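Local coordinates for protein Csc2 (Thermofilum pendens, PDB 4TXD) that belongs to the Cas7 family of type I-D CRISPR systems, binds zinc and probably binds RNA through an RRM-like domain, at residues Arg52-Asn63 against Thr277-Gly288. Numbering follows the deposited sequence. Where two conformers were deposited one is given.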
loop_
_atom_site.group_PDB
_atom_site.type_symbol
_atom_site.label_atom_id
_atom_site.label_comp_id
_atom_site.label_asym_id
_atom_site.label_seq_id
_atom_site.Cartn_x
_atom_site.Cartn_y
_atom_site.Cartn_z
ATOM N N ARG A 52 15.003 5.090 3.504
ATOM C CA ARG A 52 13.649 4.577 3.468
ATOM C C ARG A 52 12.880 5.139 4.645
ATOM O O ARG A 52 13.466 5.572 5.645
ATOM C CB ARG A 52 13.652 3.042 3.513
ATOM C CG ARG A 52 14.157 2.475 4.839
ATOM C CD ARG A 52 14.531 1.012 4.725
ATOM N NE ARG A 52 15.886 0.831 4.221
ATOM C CZ ARG A 52 16.315 -0.270 3.609
ATOM N NH1 ARG A 52 15.481 -1.284 3.395
ATOM N NH2 ARG A 52 17.571 -0.350 3.192
ATOM N N ILE A 53 11.563 5.140 4.513
ATOM C CA ILE A 53 10.690 5.474 5.612
ATOM C C ILE A 53 9.921 4.213 6.015
ATOM O O ILE A 53 9.187 3.639 5.207
ATOM C CB ILE A 53 9.739 6.594 5.227
ATOM C CG1 ILE A 53 10.563 7.846 4.867
ATOM C CG2 ILE A 53 8.732 6.870 6.354
ATOM C CD1 ILE A 53 9.735 9.000 4.354
ATOM N N GLU A 54 10.137 3.764 7.244
ATOM C CA GLU A 54 9.335 2.683 7.824
ATOM C C GLU A 54 8.006 3.194 8.363
ATOM O O GLU A 54 7.967 4.208 9.065
ATOM C CB GLU A 54 10.081 1.997 8.965
ATOM C CG GLU A 54 11.235 1.130 8.570
ATOM C CD GLU A 54 11.964 0.621 9.788
ATOM O OE1 GLU A 54 12.668 1.430 10.425
ATOM O OE2 GLU A 54 11.828 -0.578 10.115
ATOM N N VAL A 55 6.918 2.493 8.050
ATOM C CA VAL A 55 5.640 2.781 8.683
ATOM C C VAL A 55 5.108 1.522 9.388
ATOM O O VAL A 55 5.056 0.437 8.798
ATOM C CB VAL A 55 4.603 3.322 7.671
ATOM C CG1 VAL A 55 4.417 2.377 6.519
ATOM C CG2 VAL A 55 3.280 3.582 8.354
ATOM N N VAL A 56 4.763 1.662 10.667
ATOM C CA VAL A 56 4.218 0.544 11.444
ATOM C C VAL A 56 2.767 0.837 11.735
ATOM O O VAL A 56 2.409 1.967 12.099
ATOM C CB VAL A 56 5.001 0.313 12.758
ATOM C CG1 VAL A 56 4.307 -0.732 13.647
ATOM C CG2 VAL A 56 6.417 -0.132 12.452
ATOM N N PHE A 57 1.924 -0.175 11.562
ATOM C CA PHE A 57 0.501 0.005 11.663
ATOM C C PHE A 57 -0.193 -1.226 12.238
ATOM O O PHE A 57 0.399 -2.307 12.338
ATOM C CB PHE A 57 -0.095 0.367 10.284
ATOM C CG PHE A 57 0.152 -0.670 9.201
ATOM C CD1 PHE A 57 1.343 -0.681 8.474
ATOM C CD2 PHE A 57 -0.826 -1.604 8.887
ATOM C CE1 PHE A 57 1.560 -1.640 7.466
ATOM C CE2 PHE A 57 -0.622 -2.565 7.882
ATOM C CZ PHE A 57 0.576 -2.575 7.169
ATOM N N LEU A 58 -1.441 -1.047 12.618
ATOM C CA LEU A 58 -2.279 -2.112 13.104
ATOM C C LEU A 58 -3.440 -2.346 12.170
ATOM O O LEU A 58 -3.999 -1.436 11.665
ATOM C CB LEU A 58 -2.843 -1.773 14.478
ATOM C CG LEU A 58 -1.883 -1.621 15.633
ATOM C CD1 LEU A 58 -2.606 -1.316 16.927
ATOM C CD2 LEU A 58 -0.973 -2.814 15.755
ATOM N N VAL A 59 -3.796 -3.599 11.982
ATOM C CA VAL A 59 -5.005 -3.971 11.282
ATOM C C VAL A 59 -5.913 -4.746 12.236
ATOM O O VAL A 59 -5.523 -5.792 12.759
ATOM C CB VAL A 59 -4.711 -4.848 10.048
ATOM C CG1 VAL A 59 -6.009 -5.148 9.291
ATOM C CG2 VAL A 59 -3.686 -4.160 9.145
ATOM N N ARG A 60 -7.113 -4.240 12.483
ATOM C CA ARG A 60 -8.021 -4.953 13.369
ATOM C C ARG A 60 -9.282 -5.426 12.654
ATOM O O ARG A 60 -9.972 -4.664 11.971
ATOM C CB ARG A 60 -8.396 -4.087 14.574
ATOM C CG ARG A 60 -9.022 -4.904 15.689
ATOM C CD ARG A 60 -9.398 -4.069 16.878
ATOM N NE ARG A 60 -9.668 -4.930 18.025
ATOM C CZ ARG A 60 -10.221 -4.506 19.153
ATOM N NH1 ARG A 60 -10.569 -3.235 19.268
ATOM N NH2 ARG A 60 -10.426 -5.349 20.160
ATOM N N ALA A 61 -9.576 -6.708 12.828
ATOM C CA ALA A 61 -10.782 -7.317 12.296
ATOM C C ALA A 61 -12.047 -6.806 13.011
ATOM O O ALA A 61 -12.223 -7.041 14.207
ATOM C CB ALA A 61 -10.682 -8.836 12.421
ATOM N N ALA A 62 -12.928 -6.133 12.277
ATOM C CA ALA A 62 -14.186 -5.627 12.855
ATOM C C ALA A 62 -15.196 -6.764 13.018
ATOM O O ALA A 62 -15.683 -7.020 14.114
ATOM C CB ALA A 62 -14.764 -4.511 11.992
ATOM N N ASN A 63 -15.488 -7.417 11.893
ATOM C CA ASN A 63 -16.227 -8.672 11.851
ATOM C C ASN A 63 -15.255 -9.855 11.737
ATOM O O ASN A 63 -14.095 -9.746 12.121
ATOM C CB ASN A 63 -17.217 -8.672 10.674
ATOM C CG ASN A 63 -16.573 -8.248 9.339
ATOM O OD1 ASN A 63 -15.349 -8.276 9.177
ATOM N ND2 ASN A 63 -17.416 -7.862 8.373
ATOM N N THR A 277 -14.337 -6.720 7.008
ATOM C CA THR A 277 -14.161 -5.331 7.413
ATOM C C THR A 277 -13.035 -5.166 8.421
ATOM O O THR A 277 -12.967 -5.885 9.417
ATOM C CB THR A 277 -15.472 -4.774 8.021
ATOM O OG1 THR A 277 -16.551 -5.019 7.111
ATOM C CG2 THR A 277 -15.351 -3.286 8.298
ATOM N N VAL A 278 -12.146 -4.211 8.170
ATOM C CA VAL A 278 -11.076 -3.938 9.106
ATOM C C VAL A 278 -11.082 -2.480 9.519
ATOM O O VAL A 278 -11.761 -1.653 8.914
ATOM C CB VAL A 278 -9.675 -4.267 8.524
ATOM C CG1 VAL A 278 -9.589 -5.748 8.142
ATOM C CG2 VAL A 278 -9.354 -3.353 7.329
ATOM N N ARG A 279 -10.320 -2.197 10.564
ATOM C CA ARG A 279 -9.916 -0.848 10.900
ATOM C C ARG A 279 -8.396 -0.829 10.990
ATOM O O ARG A 279 -7.775 -1.653 11.674
ATOM C CB ARG A 279 -10.551 -0.369 12.211
ATOM C CG ARG A 279 -10.155 1.056 12.557
ATOM C CD ARG A 279 -10.884 1.602 13.780
ATOM N NE ARG A 279 -10.427 2.956 14.092
ATOM C CZ ARG A 279 -9.612 3.264 15.099
ATOM N NH1 ARG A 279 -9.177 2.317 15.920
ATOM N NH2 ARG A 279 -9.244 4.524 15.294
ATOM N N VAL A 280 -7.794 0.103 10.266
ATOM C CA VAL A 280 -6.352 0.218 10.225
ATOM C C VAL A 280 -5.940 1.474 10.941
ATOM O O VAL A 280 -6.564 2.520 10.763
ATOM C CB VAL A 280 -5.819 0.257 8.763
ATOM C CG1 VAL A 280 -4.305 0.430 8.748
ATOM C CG2 VAL A 280 -6.246 -1.012 7.992
ATOM N N GLU A 281 -4.902 1.386 11.758
ATOM C CA GLU A 281 -4.354 2.566 12.421
ATOM C C GLU A 281 -2.861 2.681 12.191
ATOM O O GLU A 281 -2.118 1.736 12.452
ATOM C CB GLU A 281 -4.609 2.520 13.924
ATOM C CG GLU A 281 -6.027 2.246 14.324
ATOM C CD GLU A 281 -6.103 1.871 15.785
ATOM O OE1 GLU A 281 -6.103 0.657 16.093
ATOM O OE2 GLU A 281 -6.130 2.798 16.621
ATOM N N ILE A 282 -2.415 3.844 11.715
ATOM C CA ILE A 282 -0.980 4.112 11.610
ATOM C C ILE A 282 -0.471 4.482 13.003
ATOM O O ILE A 282 -1.049 5.352 13.660
ATOM C CB ILE A 282 -0.659 5.268 10.619
ATOM C CG1 ILE A 282 -1.435 5.103 9.306
ATOM C CG2 ILE A 282 0.850 5.397 10.405
ATOM C CD1 ILE A 282 -1.012 3.896 8.484
ATOM N N LEU A 283 0.592 3.849 13.451
ATOM C CA LEU A 283 1.152 4.138 14.744
ATOM C C LEU A 283 2.404 4.991 14.723
ATOM O O LEU A 283 2.672 5.704 15.644
ATOM C CB LEU A 283 1.449 2.871 15.507
ATOM C CG LEU A 283 0.261 1.980 15.805
ATOM C CD1 LEU A 283 0.695 0.856 16.689
ATOM C CD2 LEU A 283 -0.854 2.749 16.442
ATOM N N GLY A 284 3.183 4.888 13.675
ATOM C CA GLY A 284 4.451 5.595 13.676
ATOM C C GLY A 284 5.257 5.455 12.408
ATOM O O GLY A 284 5.092 4.489 11.653
ATOM N N VAL A 285 6.126 6.432 12.173
ATOM C CA VAL A 285 7.047 6.391 11.039
ATOM C C VAL A 285 8.481 6.663 11.485
ATOM O O VAL A 285 8.717 7.261 12.530
ATOM C CB VAL A 285 6.668 7.414 9.943
ATOM C CG1 VAL A 285 5.283 7.127 9.396
ATOM C CG2 VAL A 285 6.749 8.842 10.496
ATOM N N LYS A 286 9.440 6.207 10.690
ATOM C CA LYS A 286 10.843 6.484 10.946
ATOM C C LYS A 286 11.633 6.462 9.643
ATOM O O LYS A 286 11.542 5.507 8.871
ATOM C CB LYS A 286 11.436 5.475 11.928
ATOM C CG LYS A 286 12.825 5.861 12.402
ATOM C CD LYS A 286 13.480 4.773 13.225
ATOM C CE LYS A 286 14.867 5.206 13.673
ATOM N NZ LYS A 286 15.504 4.199 14.560
ATOM N N ALA A 287 12.408 7.514 9.405
ATOM C CA ALA A 287 13.285 7.567 8.241
ATOM C C ALA A 287 14.671 7.037 8.604
ATOM O O ALA A 287 15.153 7.247 9.715
ATOM C CB ALA A 287 13.374 9.002 7.699
ATOM N N GLY A 288 15.313 6.344 7.675
ATOM C CA GLY A 288 16.635 5.811 7.937
ATOM C C GLY A 288 17.257 5.124 6.744
ATOM O O GLY A 288 16.573 4.801 5.769
HETATM O O HOH W 1 13.627 3.663 9.207
#
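L58 and L283 meet beside the classic beta bulge of this antiparallel pair, where L283 and G284 both face V56. V56 O accepts L283 N at 2.9 Å and, weakly, G284 N. L283 slants against L58 and lays its CD1 on the branch point, 3.7 Å from L58 CG. With CG opposite its own carbonyl carbon (chi1 -64°), L58 also brings CD1 near OE1 of E281, the two chains crossing at a slant; in the modelled conformer of E281, OE1 bonds Y307 and OE2 pairs with R279. Helix 307-321 covers this face, its K311 and L314 touching L58 and its L318 touching L283, so an alanine in place of L58 would probably leave L283 CD1 without its partner and a gap facing K311 and L314.

On the other face I53, V55, V59, V278, I282 and V285 pack through their methyls and branches: V55 CG2 meets I282 CG2 at 3.7 Å, V59 CG1 meets V278 CG1 at 3.8 Å, and I53 runs side by side with V285. F57 crosses V280 at a slant, CD2 to CG1 4.0 Å, while V59 CG2 sits in plane at the ring edge. Helix 252-263 packs here on I53, V55 and I282.

Near the far end, a water donates to both E54 OE1 (2.7 Å) and K286 O, while OE2 of E54 pairs with R244. Two neighbouring strands of the RRM-like antiparallel sheet are thus joined by a backbone ladder; one face is an apolar layer, while the other mixes V56, L58 and L283 with charged side chains.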